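Local coordinates for type-2 restriction enzyme NlaIV (Neisseria lactamica, PDB 6QM2), which recognises the double-stranded DNA sequence 5'-GGNNCC-3' and cuts it in the middle, giving blunt-ended fragments with 5'-phosphates, at residues A[14-19]-A[126-131]; A[105-110]-A[160-165]; A[48-53]-A[91-96]; A[130-133]-A[137-140]. All blocks are in the same frame, centred on the assembly; numbering follows the deposited sequence.

Interaction 1. Residues A[14-19]-A[126-131]; sequences DKLLDE and LIFGYD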
loop_
_atom_site.group_PDB
_atom_site.type_symbol
_atom_site.label_atom_id
_atom_site.label_comp_id
_atom_site.label_asym_id
_atom_site.label_seq_id
_atom_site.Cartn_x
_atom_site.Cartn_y
_atom_site.Cartn_z
ATOM N N ASP A 14 -8.987 11.408 26.908
ATOM C CA ASP A 14 -8.717 12.688 27.579
ATOM C C ASP A 14 -7.223 12.993 27.703
ATOM O O ASP A 14 -6.826 14.155 27.599
ATOM C CB ASP A 14 -9.367 12.736 28.971
ATOM C CG ASP A 14 -10.888 12.818 28.916
ATOM O OD1 ASP A 14 -11.431 13.586 28.090
ATOM O OD2 ASP A 14 -11.542 12.123 29.722
ATOM N N LYS A 15 -6.404 11.962 27.922
ATOM C CA LYS A 15 -4.955 12.150 28.032
ATOM C C LYS A 15 -4.366 12.632 26.706
ATOM O O LYS A 15 -3.620 13.611 26.683
ATOM C CB LYS A 15 -4.250 10.873 28.508
ATOM C CG LYS A 15 -2.788 11.093 28.864
ATOM C CD LYS A 15 -2.167 9.924 29.617
ATOM C CE LYS A 15 -0.857 10.348 30.270
ATOM N NZ LYS A 15 0.066 9.213 30.532
ATOM N N LEU A 16 -4.715 11.958 25.609
ATOM C CA LEU A 16 -4.300 12.386 24.263
ATOM C C LEU A 16 -4.735 13.817 23.944
ATOM O O LEU A 16 -3.988 14.580 23.335
ATOM C CB LEU A 16 -4.862 11.447 23.189
ATOM C CG LEU A 16 -4.273 10.039 23.104
ATOM C CD1 LEU A 16 -5.142 9.167 22.210
ATOM C CD2 LEU A 16 -2.836 10.065 22.602
ATOM N N LEU A 17 -5.941 14.174 24.369
ATOM C CA LEU A 17 -6.523 15.471 24.037
ATOM C C LEU A 17 -5.839 16.621 24.801
ATOM O O LEU A 17 -5.511 17.647 24.198
ATOM C CB LEU A 17 -8.042 15.453 24.296
ATOM C CG LEU A 17 -8.952 16.185 23.308
ATOM C CD1 LEU A 17 -8.777 15.659 21.889
ATOM C CD2 LEU A 17 -10.402 16.045 23.748
ATOM N N ASP A 18 -5.604 16.426 26.103
ATOM C CA ASP A 18 -5.098 17.484 27.006
ATOM C C ASP A 18 -3.593 17.433 27.297
ATOM O O ASP A 18 -2.934 18.474 27.352
ATOM C CB ASP A 18 -5.845 17.425 28.344
ATOM C CG ASP A 18 -7.357 17.437 28.179
ATOM O OD1 ASP A 18 -7.862 18.071 27.225
ATOM O OD2 ASP A 18 -8.041 16.810 29.012
ATOM N N GLU A 19 -3.065 16.225 27.490
ATOM C CA GLU A 19 -1.685 16.020 27.943
ATOM C C GLU A 19 -0.712 15.898 26.758
ATOM O O GLU A 19 0.339 16.539 26.744
ATOM C CB GLU A 19 -1.627 14.777 28.842
ATOM C CG GLU A 19 -0.576 14.818 29.943
ATOM C CD GLU A 19 -0.819 13.785 31.038
ATOM O OE1 GLU A 19 -1.978 13.641 31.498
ATOM O OE2 GLU A 19 0.157 13.122 31.452
ATOM N N LEU A 126 -11.772 4.621 19.299
ATOM C CA LEU A 126 -10.942 5.825 19.275
ATOM C C LEU A 126 -10.659 6.138 17.812
ATOM O O LEU A 126 -9.890 5.426 17.164
ATOM C CB LEU A 126 -9.638 5.611 20.051
ATOM C CG LEU A 126 -8.683 6.807 20.173
ATOM C CD1 LEU A 126 -9.307 7.927 20.991
ATOM C CD2 LEU A 126 -7.360 6.366 20.783
ATOM N N ILE A 127 -11.280 7.200 17.300
ATOM C CA ILE A 127 -11.249 7.514 15.868
ATOM C C ILE A 127 -10.414 8.767 15.584
ATOM O O ILE A 127 -10.760 9.854 16.037
ATOM C CB ILE A 127 -12.673 7.705 15.301
ATOM C CG1 ILE A 127 -13.582 6.533 15.708
ATOM C CG2 ILE A 127 -12.624 7.823 13.781
ATOM C CD1 ILE A 127 -15.042 6.723 15.352
ATOM N N PHE A 128 -9.338 8.605 14.812
ATOM C CA PHE A 128 -8.483 9.722 14.384
ATOM C C PHE A 128 -8.906 10.242 13.007
ATOM O O PHE A 128 -8.769 9.533 12.007
ATOM C CB PHE A 128 -7.018 9.278 14.293
ATOM C CG PHE A 128 -6.404 8.908 15.612
ATOM C CD1 PHE A 128 -6.633 7.656 16.175
ATOM C CD2 PHE A 128 -5.563 9.795 16.274
ATOM C CE1 PHE A 128 -6.054 7.308 17.385
ATOM C CE2 PHE A 128 -4.981 9.452 17.484
ATOM C CZ PHE A 128 -5.226 8.206 18.040
ATOM N N GLY A 129 -9.413 11.473 12.958
ATOM C CA GLY A 129 -9.637 12.177 11.691
ATOM C C GLY A 129 -8.372 12.914 11.287
ATOM O O GLY A 129 -8.151 14.043 11.725
ATOM N N TYR A 130 -7.542 12.279 10.457
ATOM C CA TYR A 130 -6.220 12.820 10.101
ATOM C C TYR A 130 -6.220 13.613 8.793
ATOM O O TYR A 130 -7.190 13.585 8.034
ATOM C CB TYR A 130 -5.165 11.704 10.051
ATOM C CG TYR A 130 -5.269 10.741 8.882
ATOM C CD1 TYR A 130 -4.679 11.035 7.654
ATOM C CD2 TYR A 130 -5.924 9.519 9.016
ATOM C CE1 TYR A 130 -4.761 10.153 6.586
ATOM C CE2 TYR A 130 -6.009 8.628 7.955
ATOM C CZ TYR A 130 -5.426 8.951 6.742
ATOM O OH TYR A 130 -5.503 8.073 5.686
ATOM N N ASP A 131 -5.112 14.316 8.554
ATOM C CA ASP A 131 -4.893 15.098 7.328
ATOM C C ASP A 131 -3.400 15.153 7.012
ATOM O O ASP A 131 -2.589 15.338 7.920
ATOM C CB ASP A 131 -5.442 16.522 7.503
ATOM C CG ASP A 131 -5.384 17.346 6.220
ATOM O OD1 ASP A 131 -4.278 17.780 5.825
ATOM O OD2 ASP A 131 -6.453 17.581 5.617
#

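Interaction 2. Residues A[105-110]-A[160-165]; sequences ADFKMY and INLQVK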
loop_
_atom_site.group_PDB
_atom_site.type_symbol
_atom_site.label_atom_id
_atom_site.label_comp_id
_atom_site.label_asym_id
_atom_site.label_seq_id
_atom_site.Cartn_x
_atom_site.Cartn_y
_atom_site.Cartn_z
ATOM N N ALA A 105 -17.062 -4.103 10.515
ATOM C CA ALA A 105 -16.786 -5.545 10.493
ATOM C C ALA A 105 -17.639 -6.235 9.434
ATOM O O ALA A 105 -18.682 -5.713 9.045
ATOM C CB ALA A 105 -17.069 -6.162 11.856
ATOM N N ASP A 106 -17.203 -7.411 8.980
ATOM C CA ASP A 106 -18.039 -8.264 8.134
ATOM C C ASP A 106 -19.347 -8.512 8.870
ATOM O O ASP A 106 -19.323 -8.860 10.047
ATOM C CB ASP A 106 -17.351 -9.602 7.843
ATOM C CG ASP A 106 -18.236 -10.564 7.047
ATOM O OD1 ASP A 106 -18.852 -10.129 6.051
ATOM O OD2 ASP A 106 -18.318 -11.757 7.409
ATOM N N PHE A 107 -20.478 -8.316 8.194
ATOM C CA PHE A 107 -21.781 -8.474 8.841
ATOM C C PHE A 107 -22.046 -9.906 9.319
ATOM O O PHE A 107 -22.535 -10.097 10.435
ATOM C CB PHE A 107 -22.934 -8.003 7.946
ATOM C CG PHE A 107 -24.283 -8.230 8.562
ATOM C CD1 PHE A 107 -24.790 -7.334 9.499
ATOM C CD2 PHE A 107 -25.022 -9.370 8.254
ATOM C CE1 PHE A 107 -26.020 -7.556 10.096
ATOM C CE2 PHE A 107 -26.253 -9.597 8.851
ATOM C CZ PHE A 107 -26.751 -8.689 9.774
ATOM N N LYS A 108 -21.744 -10.904 8.488
ATOM C CA LYS A 108 -22.011 -12.294 8.875
ATOM C C LYS A 108 -21.255 -12.645 10.150
ATOM O O LYS A 108 -21.831 -13.224 11.065
ATOM C CB LYS A 108 -21.676 -13.292 7.759
ATOM C CG LYS A 108 -21.783 -14.757 8.196
ATOM C CD LYS A 108 -22.315 -15.686 7.112
ATOM C CE LYS A 108 -21.477 -15.655 5.839
ATOM N NZ LYS A 108 -21.861 -16.741 4.893
ATOM N N MET A 109 -19.977 -12.282 10.202
ATOM C CA MET A 109 -19.153 -12.540 11.382
ATOM C C MET A 109 -19.661 -11.800 12.617
ATOM O O MET A 109 -19.700 -12.372 13.707
ATOM C CB MET A 109 -17.692 -12.160 11.125
ATOM C CG MET A 109 -16.940 -13.135 10.234
ATOM S SD MET A 109 -15.252 -12.573 9.947
ATOM C CE MET A 109 -14.460 -13.017 11.496
ATOM N N TYR A 110 -20.056 -10.542 12.432
ATOM C CA TYR A 110 -20.471 -9.662 13.534
ATOM C C TYR A 110 -21.827 -10.021 14.113
ATOM O O TYR A 110 -22.007 -9.931 15.320
ATOM C CB TYR A 110 -20.450 -8.201 13.074
ATOM C CG TYR A 110 -20.544 -7.168 14.176
ATOM C CD1 TYR A 110 -19.399 -6.688 14.805
ATOM C CD2 TYR A 110 -21.776 -6.641 14.563
ATOM C CE1 TYR A 110 -19.476 -5.727 15.804
ATOM C CE2 TYR A 110 -21.864 -5.676 15.557
ATOM C CZ TYR A 110 -20.711 -5.223 16.174
ATOM O OH TYR A 110 -20.792 -4.272 17.160
ATOM N N ILE A 160 -29.511 -1.823 8.373
ATOM C CA ILE A 160 -28.232 -1.192 8.752
ATOM C C ILE A 160 -27.421 -0.840 7.503
ATOM O O ILE A 160 -27.562 -1.494 6.466
ATOM C CB ILE A 160 -27.395 -2.083 9.720
ATOM C CG1 ILE A 160 -26.255 -1.268 10.351
ATOM C CG2 ILE A 160 -26.845 -3.329 9.023
ATOM C CD1 ILE A 160 -25.645 -1.904 11.576
ATOM N N ASN A 161 -26.591 0.201 7.609
ATOM C CA ASN A 161 -25.739 0.636 6.504
ATOM C C ASN A 161 -24.686 -0.413 6.181
ATOM O O ASN A 161 -23.831 -0.719 7.010
ATOM C CB ASN A 161 -25.055 1.974 6.814
ATOM C CG ASN A 161 -24.305 2.540 5.614
ATOM O OD1 ASN A 161 -24.714 2.353 4.464
ATOM N ND2 ASN A 161 -23.204 3.237 5.877
ATOM N N LEU A 162 -24.761 -0.938 4.959
ATOM C CA LEU A 162 -23.940 -2.050 4.506
ATOM C C LEU A 162 -23.201 -1.722 3.221
ATOM O O LEU A 162 -23.516 -0.757 2.520
ATOM C CB LEU A 162 -24.823 -3.261 4.237
ATOM C CG LEU A 162 -25.481 -3.901 5.452
ATOM C CD1 LEU A 162 -26.633 -4.783 4.998
ATOM C CD2 LEU A 162 -24.466 -4.685 6.268
ATOM N N GLN A 163 -22.217 -2.565 2.940
ATOM C CA GLN A 163 -21.515 -2.612 1.674
ATOM C C GLN A 163 -22.129 -3.826 0.985
ATOM O O GLN A 163 -21.889 -4.964 1.388
ATOM C CB GLN A 163 -20.004 -2.746 1.932
ATOM C CG GLN A 163 -19.125 -3.378 0.853
ATOM C CD GLN A 163 -17.769 -3.808 1.407
ATOM O OE1 GLN A 163 -17.312 -4.927 1.168
ATOM N NE2 GLN A 163 -17.131 -2.923 2.171
ATOM N N VAL A 164 -22.971 -3.569 -0.014
ATOM C CA VAL A 164 -23.615 -4.627 -0.787
ATOM C C VAL A 164 -23.122 -4.537 -2.228
ATOM O O VAL A 164 -23.110 -3.453 -2.816
ATOM C CB VAL A 164 -25.153 -4.510 -0.741
ATOM C CG1 VAL A 164 -25.809 -5.743 -1.359
ATOM C CG2 VAL A 164 -25.631 -4.308 0.696
ATOM N N LYS A 165 -22.709 -5.679 -2.776
ATOM C CA LYS A 165 -22.196 -5.782 -4.141
ATOM C C LYS A 165 -22.995 -6.869 -4.848
ATOM O O LYS A 165 -22.966 -8.017 -4.414
ATOM C CB LYS A 165 -20.707 -6.155 -4.121
ATOM C CG LYS A 165 -19.820 -5.179 -3.350
ATOM C CD LYS A 165 -18.414 -5.720 -3.124
ATOM C CE LYS A 165 -17.583 -5.688 -4.398
ATOM N NZ LYS A 165 -16.203 -6.199 -4.173
#

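Interaction 3. Residues A[48-53]-A[91-96]; sequences NIIQEW and VKAFNR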
loop_
_atom_site.group_PDB
_atom_site.type_symbol
_atom_site.label_atom_id
_atom_site.label_comp_id
_atom_site.label_asym_id
_atom_site.label_seq_id
_atom_site.Cartn_x
_atom_site.Cartn_y
_atom_site.Cartn_z
ATOM N N ASN A 48 -3.208 3.056 8.406
ATOM C CA ASN A 48 -2.736 1.768 8.945
ATOM C C ASN A 48 -1.726 1.919 10.084
ATOM O O ASN A 48 -1.592 1.014 10.915
ATOM C CB ASN A 48 -2.096 0.915 7.838
ATOM C CG ASN A 48 -3.073 0.544 6.733
ATOM O OD1 ASN A 48 -4.266 0.340 6.972
ATOM N ND2 ASN A 48 -2.561 0.446 5.511
ATOM N N ILE A 49 -1.021 3.053 10.111
ATOM C CA ILE A 49 0.074 3.287 11.047
ATOM C C ILE A 49 -0.327 4.057 12.314
ATOM O O ILE A 49 0.408 4.009 13.299
ATOM C CB ILE A 49 1.284 3.951 10.316
ATOM C CG1 ILE A 49 2.606 3.368 10.820
ATOM C CG2 ILE A 49 1.287 5.474 10.427
ATOM C CD1 ILE A 49 2.888 1.965 10.313
ATOM N N ILE A 50 -1.470 4.749 12.307
ATOM C CA ILE A 50 -1.948 5.446 13.516
ATOM C C ILE A 50 -2.214 4.421 14.621
ATOM O O ILE A 50 -1.874 4.652 15.779
ATOM C CB ILE A 50 -3.248 6.275 13.298
ATOM C CG1 ILE A 50 -3.105 7.328 12.185
ATOM C CG2 ILE A 50 -3.677 6.965 14.594
ATOM C CD1 ILE A 50 -2.103 8.437 12.439
ATOM N N GLN A 51 -2.821 3.293 14.253
ATOM C CA GLN A 51 -3.054 2.189 15.189
ATOM C C GLN A 51 -1.743 1.703 15.829
ATOM O O GLN A 51 -1.686 1.486 17.040
ATOM C CB GLN A 51 -3.778 1.031 14.482
ATOM C CG GLN A 51 -4.225 -0.094 15.409
ATOM C CD GLN A 51 -5.058 -1.155 14.710
ATOM O OE1 GLN A 51 -5.922 -0.847 13.883
ATOM N NE2 GLN A 51 -4.810 -2.417 15.052
ATOM N N GLU A 52 -0.699 1.560 15.013
ATOM C CA GLU A 52 0.621 1.129 15.493
ATOM C C GLU A 52 1.229 2.181 16.424
ATOM O O GLU A 52 1.882 1.841 17.412
ATOM C CB GLU A 52 1.595 0.874 14.326
ATOM C CG GLU A 52 1.118 -0.073 13.227
ATOM C CD GLU A 52 0.782 -1.457 13.738
ATOM O OE1 GLU A 52 1.726 -2.218 14.034
ATOM O OE2 GLU A 52 -0.422 -1.783 13.830
ATOM N N TRP A 53 1.019 3.452 16.083
ATOM C CA TRP A 53 1.524 4.585 16.859
ATOM C C TRP A 53 0.909 4.677 18.247
ATOM O O TRP A 53 1.618 4.955 19.216
ATOM C CB TRP A 53 1.286 5.899 16.102
ATOM C CG TRP A 53 1.663 7.126 16.871
ATOM C CD1 TRP A 53 2.883 7.731 16.899
ATOM C CD2 TRP A 53 0.813 7.894 17.726
ATOM N NE1 TRP A 53 2.847 8.832 17.717
ATOM C CE2 TRP A 53 1.587 8.956 18.239
ATOM C CE3 TRP A 53 -0.529 7.786 18.112
ATOM C CZ2 TRP A 53 1.062 9.913 19.116
ATOM C CZ3 TRP A 53 -1.053 8.742 18.985
ATOM C CH2 TRP A 53 -0.256 9.790 19.477
ATOM N N VAL A 91 -9.097 1.076 17.416
ATOM C CA VAL A 91 -8.557 2.296 16.812
ATOM C C VAL A 91 -8.942 2.348 15.338
ATOM O O VAL A 91 -8.758 1.369 14.611
ATOM C CB VAL A 91 -7.023 2.374 16.923
ATOM C CG1 VAL A 91 -6.500 3.672 16.305
ATOM C CG2 VAL A 91 -6.596 2.261 18.377
ATOM N N LYS A 92 -9.464 3.502 14.920
ATOM C CA LYS A 92 -9.848 3.762 13.532
ATOM C C LYS A 92 -9.259 5.085 13.061
ATOM O O LYS A 92 -9.108 6.027 13.844
ATOM C CB LYS A 92 -11.374 3.804 13.396
ATOM C CG LYS A 92 -12.071 2.475 13.640
ATOM C CD LYS A 92 -11.574 1.422 12.670
ATOM C CE LYS A 92 -12.490 0.222 12.585
ATOM N NZ LYS A 92 -12.047 -0.623 11.448
ATOM N N ALA A 93 -8.925 5.143 11.775
ATOM C CA ALA A 93 -8.369 6.347 11.170
ATOM C C ALA A 93 -8.927 6.543 9.768
ATOM O O ALA A 93 -9.094 5.578 9.014
ATOM C CB ALA A 93 -6.854 6.268 11.133
ATOM N N PHE A 94 -9.228 7.797 9.439
ATOM C CA PHE A 94 -9.661 8.171 8.097
ATOM C C PHE A 94 -9.191 9.582 7.760
ATOM O O PHE A 94 -9.042 10.425 8.651
ATOM C CB PHE A 94 -11.187 8.057 7.961
ATOM C CG PHE A 94 -11.958 9.103 8.728
ATOM C CD1 PHE A 94 -12.103 9.009 10.105
ATOM C CD2 PHE A 94 -12.552 10.175 8.069
ATOM C CE1 PHE A 94 -12.819 9.966 10.813
ATOM C CE2 PHE A 94 -13.269 11.135 8.771
ATOM C CZ PHE A 94 -13.403 11.030 10.147
ATOM N N ASN A 95 -8.945 9.823 6.473
ATOM C CA ASN A 95 -8.584 11.147 5.992
ATOM C C ASN A 95 -9.792 12.064 6.172
ATOM O O ASN A 95 -10.857 11.799 5.615
ATOM C CB ASN A 95 -8.162 11.095 4.521
ATOM C CG ASN A 95 -7.711 12.445 3.997
ATOM O OD1 ASN A 95 -8.487 13.166 3.377
ATOM N ND2 ASN A 95 -6.460 12.803 4.269
ATOM N N ARG A 96 -9.616 13.129 6.954
ATOM C CA ARG A 96 -10.716 14.014 7.356
ATOM C C ARG A 96 -11.370 14.771 6.187
ATOM O O ARG A 96 -12.531 15.162 6.295
ATOM C CB ARG A 96 -10.224 14.995 8.436
ATOM C CG ARG A 96 -11.258 15.954 9.027
ATOM C CD ARG A 96 -12.316 15.258 9.867
ATOM N NE ARG A 96 -13.468 16.125 10.122
ATOM C CZ ARG A 96 -14.446 16.387 9.251
ATOM N NH1 ARG A 96 -14.446 15.866 8.024
ATOM N NH2 ARG A 96 -15.443 17.193 9.607
#

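Interaction 4. Residues A[130-133]-A[137-140]; sequences YDMD and NVTI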
loop_
_atom_site.group_PDB
_atom_site.type_symbol
_atom_site.label_atom_id
_atom_site.label_comp_id
_atom_site.label_asym_id
_atom_site.label_seq_id
_atom_site.Cartn_x
_atom_site.Cartn_y
_atom_site.Cartn_z
ATOM N N TYR A 130 -7.542 12.279 10.457
ATOM C CA TYR A 130 -6.220 12.820 10.101
ATOM C C TYR A 130 -6.220 13.613 8.793
ATOM O O TYR A 130 -7.190 13.585 8.034
ATOM C CB TYR A 130 -5.165 11.704 10.051
ATOM C CG TYR A 130 -5.269 10.741 8.882
ATOM C CD1 TYR A 130 -4.679 11.035 7.654
ATOM C CD2 TYR A 130 -5.924 9.519 9.016
ATOM C CE1 TYR A 130 -4.761 10.153 6.586
ATOM C CE2 TYR A 130 -6.009 8.628 7.955
ATOM C CZ TYR A 130 -5.426 8.951 6.742
ATOM O OH TYR A 130 -5.503 8.073 5.686
ATOM N N ASP A 131 -5.112 14.316 8.554
ATOM C CA ASP A 131 -4.893 15.098 7.328
ATOM C C ASP A 131 -3.400 15.153 7.012
ATOM O O ASP A 131 -2.589 15.338 7.920
ATOM C CB ASP A 131 -5.442 16.522 7.503
ATOM C CG ASP A 131 -5.384 17.346 6.220
ATOM O OD1 ASP A 131 -4.278 17.780 5.825
ATOM O OD2 ASP A 131 -6.453 17.581 5.617
ATOM N N MET A 132 -3.047 14.993 5.734
ATOM C CA MET A 132 -1.666 15.174 5.268
ATOM C C MET A 132 -1.628 16.205 4.139
ATOM O O MET A 132 -2.301 16.038 3.118
ATOM C CB MET A 132 -1.056 13.849 4.799
ATOM C CG MET A 132 0.458 13.913 4.630
ATOM S SD MET A 132 1.284 12.322 4.405
ATOM C CE MET A 132 0.841 11.942 2.714
ATOM N N ASP A 133 -0.838 17.264 4.337
ATOM C CA ASP A 133 -0.660 18.336 3.338
ATOM C C ASP A 133 0.283 17.905 2.196
ATOM O O ASP A 133 0.731 16.753 2.156
ATOM C CB ASP A 133 -0.204 19.658 4.016
ATOM C CG ASP A 133 1.182 19.572 4.688
ATOM O OD1 ASP A 133 2.015 18.709 4.330
ATOM O OD2 ASP A 133 1.438 20.398 5.592
ATOM N N ASN A 137 3.370 16.766 6.064
ATOM C CA ASN A 137 3.152 16.920 7.502
ATOM C C ASN A 137 1.756 16.420 7.879
ATOM O O ASN A 137 0.749 16.963 7.418
ATOM C CB ASN A 137 3.318 18.382 7.926
ATOM C CG ASN A 137 3.604 18.529 9.411
ATOM O OD1 ASN A 137 2.832 19.147 10.146
ATOM N ND2 ASN A 137 4.713 17.949 9.861
ATOM N N VAL A 138 1.713 15.381 8.712
ATOM C CA VAL A 138 0.461 14.782 9.188
ATOM C C VAL A 138 -0.029 15.528 10.427
ATOM O O VAL A 138 0.761 15.829 11.325
ATOM C CB VAL A 138 0.644 13.289 9.558
ATOM C CG1 VAL A 138 -0.678 12.676 10.017
ATOM C CG2 VAL A 138 1.229 12.502 8.386
ATOM N N THR A 139 -1.328 15.820 10.469
ATOM C CA THR A 139 -1.969 16.399 11.654
ATOM C C THR A 139 -3.282 15.672 11.953
ATOM O O THR A 139 -3.936 15.163 11.038
ATOM C CB THR A 139 -2.247 17.912 11.484
ATOM O OG1 THR A 139 -3.134 18.133 10.379
ATOM C CG2 THR A 139 -0.954 18.676 11.253
ATOM N N ILE A 140 -3.649 15.626 13.233
ATOM C CA ILE A 140 -4.915 15.045 13.678
ATOM C C ILE A 140 -5.921 16.181 13.823
ATOM O O ILE A 140 -5.941 16.872 14.840
ATOM C CB ILE A 140 -4.758 14.287 15.020
ATOM C CG1 ILE A 140 -3.576 13.297 14.972
ATOM C CG2 ILE A 140 -6.062 13.591 15.400
ATOM C CD1 ILE A 140 -3.578 12.335 13.800
#

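Interaction 1. Residues A[14-19]-A[126-131]
L16 of helix 9-18 reaches L126 and F128 of strand 124-132, an inner strand of the mixed sheet in this PDDEXK-superfamily nuclease, and so packs the N-terminal helix against the sheet. The contact is wholly apolar and small, with 86 Å² buried, and all three touching residues lie in the interior.

The backbone bonds are made inside the helix and between neighbouring strands, not between 14-19 and 126-131. The helix holds its own turn through D18 N to D14 O at 3.0 Å, while the strand backbone at L126 and F128 pairs with K92 of the parallel strand 88-95.

Around the leucines, helix 44-60 fills in the same layer, W57 touching L16, L54 touching L126 and I50 touching F128. One methyl group does the work on the helix side: L16 CD1 stands 3.8 Å from L126 CD2. Each of these methyls is the branch of its leucine that extends anti to CA, and the two side chains cross at a slant, touching through these outer methyls, although the backbones stay far apart, with L16 CA 10.6 Å from L126 CA. The second apolar touch is longer and comes obliquely to the phenyl ring: L16 CD1 lies 4.3 Å from F128 CZ.

Interaction 2. Residues A[105-110]-A[160-165]
F107, in the first turn of helix 107-116, packs on L162 and I160. CG is anti to the backbone N (chi1 177°), which carries the ring across toward the 160-165 segment. At the root, F107 CB lies 4.0 Å from L162 CD2. The same methyl also reaches the start of the ring, with F107 CD1 4.2 Å from L162 CD2, so one leucine methyl touches both CB and the ring atom CD1. Farther out, F107 CE1 comes within 4.4 Å of I160 CG2, a looser touch. Both methyls approach the ring obliquely.

Just before F107, D106 is the N-cap of the helix: M109 N donates to D106 OD2 at 3.3 Å, from well above the carboxylate plane. The backbone bond from Y110 N to D106 O, 3.0 Å, begins the helical pattern, so the turn that carries the phenyl group is held from its own start.

Helix 191-204 lies over this apolar cluster, with T201 touching both F107 and I160, and F194 and I198 also on I160. Strand 168-172 runs between strands 105-106 and 162-165 and pairs with both in a small antiparallel sheet.

Interaction 3. Residues A[48-53]-A[91-96]
V91, Q51 and I50 carry most of this contact, in which helix 44-60 lies on strand 88-95 of the nuclease core. V91 gives the most surface. Its CG1 is anti to the backbone N (chi1 -179°) and rests against the helix backbone, V91 CG1 being 3.9 Å from Q51 CA, while V91 CB lies 4.0 Å from Q51 CG. The valine thus packs against the root of the glutamine, crossing it obliquely, and the extended glutamine chain runs on past it. At the end of that chain Q51 OE1 is 3.7 Å from V91 O; both are acceptors, and the pair is a mere approach.

Two residues farther along the strand, A93 meets I50, the residue before Q51. The touching atom is the inner one of the longer branch, with I50 CG1 4.0 Å from A93 CB; the branch then turns away from the strand, and I50 also packs on F128. A93 and V91 both point at the helix, whereas the intervening K92 points to the other face, where its NZ hydrogen-bonds D103 O. V91 and K92 are consistent with the X-K of the E-X-K in the PDDEXK motif, and D76 with its aspartate; V91 N hydrogen-bonds the side chain of D76, which also touches Q51. The Q51 side chain lies about 7 Å from the bound sodium ion.

Strand 88-95 runs between strands 77-78 and 124-132, parallel to the latter. The helix's outer side meets the second subunit: the single indole N-H of W53 is shared between V36 O and L33 O of that subunit, and I49 packs on its V40.

Interaction 4. Residues A[130-133]-A[137-140]
D131 and T139 form the firm centre of an antiparallel beta hairpin made by strands 124-132 and 138-147. Theirs is the hydrogen-bonded pair, with D131 N to T139 O and T139 N to D131 O both at 2.9 Å. A CA-H...O contact, V138 CA to D131 O at 3.3 Å, gives that carbonyl a second neighbour. The flanking pairs, Y130 with I140 and M132 with V138, are non-hydrogen-bonded, and their side chains share the buried face. There M132 SD lies 4.0 Å from V138 CG2, and Y130 CB is 4.1 Å from I140 CD1; the tyrosine ring itself leads away from the partner strand. D131 and T139 are on the other, more open face, where D131 CB stands 4.0 Å from T139 OG1.

Toward the turn the pairing slackens. D133 N to N137 O is a weak bond at 3.5 Å. The carboxylate of the exposed D133 adds a second link here: its CG lies between the backbone N and carbonyl carbon (chi1 64°), which swings D133 OD1 back to N137 N, 2.9 Å away. The donor comes from 41° out of the carboxylate plane, and the same oxygen takes a weak bond from G136 N, so one acid oxygen receives two backbone N-H groups at the turn.

On the buried face V46 of helix 44-60 packs on Y130 and V138. Strand 124-132 pairs on its other side with strand 88-95, whereas 138-147 ends the sheet within this chain, and I140 touches L33 of the second subunit.

Overall arrangement
From the N terminus, helix 9-18 opens the longest loop, closed by interaction 1 when the chain reaches strand 124-132. Interaction 3 is nested inside it, closing the run from helix 44-60 to strand 88-95. Interaction 2 opens later but still inside that loop, and closes beyond it, at 160-165, so interactions 1 and 2 cross. Interaction 4 starts on the strand where interaction 1 ends, shares Y130 and D131 with it, and is nested within interaction 2. Interactions 1, 3 and 4 touch one another and join two helices to three adjacent strands of the mixed sheet. Interaction 2, its centre about 27 Å from that of interaction 1, packs helix 107-116 on strand 162-165 of the small sheet.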